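Anaphase-promoting complex subunit cut9 (Schizosaccharomyces pombe, PDB 2XPI) serves as a tetratricopeptide-repeat subunit of the anaphase-promoting complex/cyclosome, the E3 ubiquitin ligase that controls progression through mitosis and G1. Local coordinates at residues M202-L205 / R206-Y210; F237-L240 / V241-L245. All coordinates share one frame; numbering follows the deposited sequence.

Interaction 1: residues M202-L205 / R206-Y210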
loop_
_atom_site.group_PDB
_atom_site.type_symbol
_atom_site.label_atom_id
_atom_site.label_comp_id
_atom_site.label_asym_id
_atom_site.label_seq_id
_atom_site.Cartn_x
_atom_site.Cartn_y
_atom_site.Cartn_z
ATOM N N MET A 202 -17.180 -5.833 -14.370
ATOM C CA MET A 202 -17.969 -4.709 -13.890
ATOM C C MET A 202 -19.167 -5.135 -12.997
ATOM O O MET A 202 -19.575 -4.387 -12.104
ATOM C CB MET A 202 -18.393 -3.809 -15.060
ATOM C CG MET A 202 -17.219 -3.125 -15.745
ATOM S SD MET A 202 -17.716 -1.809 -16.877
ATOM C CE MET A 202 -18.117 -2.704 -18.367
ATOM N N CYS A 203 -19.715 -6.330 -13.228
ATOM C CA CYS A 203 -20.756 -6.869 -12.338
ATOM C C CYS A 203 -20.130 -7.220 -11.004
ATOM O O CYS A 203 -20.781 -7.113 -9.971
ATOM C CB CYS A 203 -21.406 -8.134 -12.902
ATOM S SG CYS A 203 -22.544 -7.912 -14.289
ATOM N N TYR A 204 -18.873 -7.660 -11.037
ATOM C CA TYR A 204 -18.168 -7.976 -9.814
ATOM C C TYR A 204 -18.013 -6.691 -9.046
ATOM O O TYR A 204 -18.178 -6.651 -7.821
ATOM C CB TYR A 204 -16.791 -8.575 -10.100
ATOM C CG TYR A 204 -15.875 -8.533 -8.896
ATOM C CD1 TYR A 204 -16.047 -9.409 -7.842
ATOM C CD2 TYR A 204 -14.848 -7.598 -8.809
ATOM C CE1 TYR A 204 -15.224 -9.363 -6.740
ATOM C CE2 TYR A 204 -14.018 -7.546 -7.710
ATOM C CZ TYR A 204 -14.209 -8.428 -6.680
ATOM O OH TYR A 204 -13.380 -8.379 -5.573
ATOM N N LEU A 205 -17.700 -5.630 -9.779
ATOM C CA LEU A 205 -17.438 -4.344 -9.162
ATOM C C LEU A 205 -18.738 -3.865 -8.554
ATOM O O LEU A 205 -18.778 -3.407 -7.409
ATOM C CB LEU A 205 -16.937 -3.358 -10.202
ATOM C CG LEU A 205 -15.657 -2.578 -9.899
ATOM C CD1 LEU A 205 -14.626 -3.400 -9.136
ATOM C CD2 LEU A 205 -15.091 -2.062 -11.212
ATOM N N ARG A 206 -19.812 -4.002 -9.320
ATOM C CA ARG A 206 -21.138 -3.658 -8.825
ATOM C C ARG A 206 -21.491 -4.474 -7.586
ATOM O O ARG A 206 -22.155 -3.978 -6.683
ATOM C CB ARG A 206 -22.190 -3.851 -9.903
ATOM C CG ARG A 206 -23.006 -2.610 -10.116
ATOM C CD ARG A 206 -24.326 -2.945 -10.725
ATOM N NE ARG A 206 -24.117 -3.999 -11.685
ATOM C CZ ARG A 206 -23.471 -3.837 -12.829
ATOM N NH1 ARG A 206 -22.989 -2.649 -13.174
ATOM N NH2 ARG A 206 -23.321 -4.872 -13.636
ATOM N N GLY A 207 -21.044 -5.723 -7.550
ATOM C CA GLY A 207 -21.228 -6.555 -6.382
ATOM C C GLY A 207 -20.516 -5.961 -5.179
ATOM O O GLY A 207 -21.080 -5.913 -4.088
ATOM N N GLN A 208 -19.277 -5.501 -5.376
ATOM C CA GLN A 208 -18.479 -4.921 -4.291
ATOM C C GLN A 208 -19.133 -3.690 -3.680
ATOM O O GLN A 208 -19.044 -3.456 -2.472
ATOM C CB GLN A 208 -17.113 -4.521 -4.814
ATOM C CG GLN A 208 -16.192 -5.677 -5.076
ATOM C CD GLN A 208 -15.603 -6.220 -3.803
ATOM O OE1 GLN A 208 -16.319 -6.662 -2.916
ATOM N NE2 GLN A 208 -14.283 -6.173 -3.700
ATOM N N VAL A 209 -19.763 -2.885 -4.531
ATOM C CA VAL A 209 -20.461 -1.685 -4.089
ATOM C C VAL A 209 -21.642 -2.090 -3.207
ATOM O O VAL A 209 -21.769 -1.647 -2.060
ATOM C CB VAL A 209 -20.979 -0.845 -5.297
ATOM C CG1 VAL A 209 -22.004 0.178 -4.839
ATOM C CG2 VAL A 209 -19.831 -0.168 -6.018
ATOM N N TYR A 210 -22.507 -2.944 -3.748
ATOM C CA TYR A 210 -23.696 -3.382 -3.027
ATOM C C TYR A 210 -23.378 -4.009 -1.677
ATOM O O TYR A 210 -24.149 -3.876 -0.737
ATOM C CB TYR A 210 -24.529 -4.321 -3.887
ATOM C CG TYR A 210 -25.396 -3.565 -4.853
ATOM C CD1 TYR A 210 -26.084 -2.432 -4.442
ATOM C CD2 TYR A 210 -25.544 -3.980 -6.165
ATOM C CE1 TYR A 210 -26.879 -1.735 -5.304
ATOM C CE2 TYR A 210 -26.347 -3.281 -7.037
ATOM C CZ TYR A 210 -27.004 -2.160 -6.598
ATOM O OH TYR A 210 -27.804 -1.457 -7.457
#
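Tyr204 and Gln208 meet one turn apart on helix 198-212, which opens tetratricopeptide repeat 4. Gln208 CG lies over one face of the Tyr204 ring, 4.1 Å from its centroid, in a CH-pi contact set off toward the rim. Gln208 is the partly exposed residue here, so this is the looser side. Its chain bends about the CB-CG bond (chi2 -77°), which carries the amide across the ring to the phenol end. There Gln208 NE2 comes within 3.0 Å of Tyr204 OH, but the angle is too poor for a hydrogen bond. Gln208 OE1 has a weak hydrogen bond with Tyr223 OH of helix 216-229.

The buried side is packed more closely. Leu205 and Val209 face helices 150-162 and 166-173. The backbone bonds of the helix run through this turn, among them Arg206 N to Met202 O at 2.8 Å. The Arg206 chain folds back at chi3 (-38°) and brings its guanidinium beside Cys203, with Met202 O over one face. Arg206 NH1 is hydrogen-bonded to Gly174 O. With Asn177, Arg206 also forms the site of a bound gold(I) cyanide ion. Cys203 SG sits at the guanidinium edge, near its plane, 3.2 Å from Arg206 NH2.

Interaction 2: residues F237-L240 / V241-L245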
loop_
_atom_site.group_PDB
_atom_site.type_symbol
_atom_site.label_atom_id
_atom_site.label_comp_id
_atom_site.label_asym_id
_atom_site.label_seq_id
_atom_site.Cartn_x
_atom_site.Cartn_y
_atom_site.Cartn_z
ATOM N N PHE A 237 -16.865 -15.540 -7.484
ATOM C CA PHE A 237 -17.015 -16.839 -6.834
ATOM C C PHE A 237 -16.424 -16.795 -5.439
ATOM O O PHE A 237 -17.047 -17.210 -4.458
ATOM C CB PHE A 237 -16.263 -17.894 -7.660
ATOM C CG PHE A 237 -16.530 -19.297 -7.247
ATOM C CD1 PHE A 237 -17.828 -19.785 -7.191
ATOM C CD2 PHE A 237 -15.487 -20.147 -6.928
ATOM C CE1 PHE A 237 -18.083 -21.098 -6.797
ATOM C CE2 PHE A 237 -15.730 -21.459 -6.551
ATOM C CZ PHE A 237 -17.030 -21.933 -6.479
ATOM N N ASP A 238 -15.205 -16.291 -5.346
ATOM C CA ASP A 238 -14.561 -16.208 -4.059
ATOM C C ASP A 238 -15.339 -15.297 -3.101
ATOM O O ASP A 238 -15.390 -15.565 -1.911
ATOM C CB ASP A 238 -13.115 -15.756 -4.210
ATOM C CG ASP A 238 -12.449 -15.517 -2.877
ATOM O OD1 ASP A 238 -12.044 -14.360 -2.605
ATOM O OD2 ASP A 238 -12.367 -16.479 -2.081
ATOM N N GLN A 239 -15.940 -14.222 -3.606
ATOM C CA GLN A 239 -16.782 -13.388 -2.759
ATOM C C GLN A 239 -18.046 -14.135 -2.325
ATOM O O GLN A 239 -18.346 -14.201 -1.143
ATOM C CB GLN A 239 -17.157 -12.069 -3.435
ATOM C CG GLN A 239 -16.055 -11.012 -3.449
ATOM C CD GLN A 239 -15.400 -10.796 -2.090
ATOM O OE1 GLN A 239 -16.032 -10.325 -1.141
ATOM N NE2 GLN A 239 -14.120 -11.130 -1.997
ATOM N N LEU A 240 -18.786 -14.697 -3.276
ATOM C CA LEU A 240 -19.972 -15.474 -2.939
ATOM C C LEU A 240 -19.658 -16.497 -1.863
ATOM O O LEU A 240 -20.260 -16.481 -0.805
ATOM C CB LEU A 240 -20.531 -16.177 -4.167
ATOM C CG LEU A 240 -21.244 -15.232 -5.131
ATOM C CD1 LEU A 240 -21.359 -15.865 -6.500
ATOM C CD2 LEU A 240 -22.616 -14.830 -4.596
ATOM N N VAL A 241 -18.711 -17.377 -2.134
ATOM C CA VAL A 241 -18.319 -18.407 -1.188
ATOM C C VAL A 241 -17.760 -17.889 0.149
ATOM O O VAL A 241 -18.123 -18.390 1.206
ATOM C CB VAL A 241 -17.306 -19.350 -1.828
ATOM C CG1 VAL A 241 -16.649 -20.203 -0.773
ATOM C CG2 VAL A 241 -17.986 -20.196 -2.898
ATOM N N SER A 242 -16.897 -16.882 0.113
ATOM C CA SER A 242 -16.300 -16.327 1.340
ATOM C C SER A 242 -17.226 -15.479 2.192
ATOM O O SER A 242 -17.025 -15.383 3.391
ATOM C CB SER A 242 -15.068 -15.485 1.019
ATOM O OG SER A 242 -13.931 -16.311 0.950
ATOM N N ASN A 243 -18.189 -14.815 1.562
ATOM C CA ASN A 243 -19.165 -14.004 2.276
ATOM C C ASN A 243 -20.415 -14.827 2.553
ATOM O O ASN A 243 -21.414 -14.315 3.062
ATOM C CB ASN A 243 -19.526 -12.751 1.480
ATOM C CG ASN A 243 -18.494 -11.647 1.626
ATOM O OD1 ASN A 243 -17.826 -11.538 2.657
ATOM N ND2 ASN A 243 -18.365 -10.811 0.592
ATOM N N HIS A 244 -20.337 -16.113 2.204
ATOM C CA HIS A 244 -21.403 -17.075 2.465
ATOM C C HIS A 244 -22.753 -16.522 2.029
ATOM O O HIS A 244 -23.758 -16.689 2.712
ATOM C CB HIS A 244 -21.410 -17.476 3.946
ATOM C CG HIS A 244 -20.096 -18.011 4.428
ATOM N ND1 HIS A 244 -19.651 -19.280 4.118
ATOM C CD2 HIS A 244 -19.125 -17.444 5.184
ATOM C CE1 HIS A 244 -18.462 -19.472 4.662
ATOM N NE2 HIS A 244 -18.121 -18.375 5.318
ATOM N N LEU A 245 -22.767 -15.854 0.883
ATOM C CA LEU A 245 -24.002 -15.300 0.347
ATOM C C LEU A 245 -24.925 -16.388 -0.200
ATOM O O LEU A 245 -26.079 -16.114 -0.527
ATOM C CB LEU A 245 -23.698 -14.275 -0.751
ATOM C CG LEU A 245 -23.525 -12.805 -0.374
ATOM C CD1 LEU A 245 -23.073 -12.652 1.053
ATOM C CD2 LEU A 245 -22.535 -12.166 -1.304
#
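Leu240 and Leu245 meet where helix 234-242 of tetratricopeptide repeat 5 ends in a Schellman motif. His244 takes a positive phi (48°) and turns the chain back. Leu245 N then bonds to Leu240 O at 3.1 Å, the 6→1 pair of the motif, while His244 N makes the weak 5→2 bond to Val241 O. The same turn brings Leu245 CB to 4.0 Å from Leu240 CD2, with the two side chains nearly at right angles.

Val241 packs back on Phe237. Its CG2 stands over one face of the ring, 4.2 Å from the centroid, and makes a CH-pi contact. Val241 CG1 is anti to the backbone N (chi1 166°), which leaves CG2 as the methyl that reaches the ring.

Gln239 lies alongside Asn243, both pointing the same way. Gln239 OE1 is 2.9 Å from Asn243 ND2, and the two amide planes are steeply turned against each other. Their backbones are also joined, Asn243 N to Gln239 O at 2.8 Å. An alanine in place of Asn243 has no amide to set beside Gln239 OE1, and the end of Gln239 would probably be freer to turn.

Leu240 packs on Leu254 of helix 248-257 and on Tyr223 of helix 216-229, which Leu245 also touches. Phe237 stacks on Tyr275 of helix 268-276. Gln239 faces helix 198-212.

Overall arrangement
Interaction 1 comes first along the chain, within helix 198-212. Helix 216-229 follows and completes repeat 4. Interaction 2 then forms at the end of helix 234-242 in repeat 5. Each contact spans about one helical turn, so neither closes a long loop. They lie in series and neither nest nor cross. Their centres are about 13 Å apart, yet the two meet directly, with Tyr204 CE1 3.8 Å from Gln239 CG. Through this meeting, helix 198-212 of repeat 4 packs on helix 234-242 of repeat 5; both lie in the set of repeats 1-7 that mediates homodimerization. Tyr223 of the intervening helix 216-229 meets side chains of both. Asp238 packs on Lys101 of the second subunit.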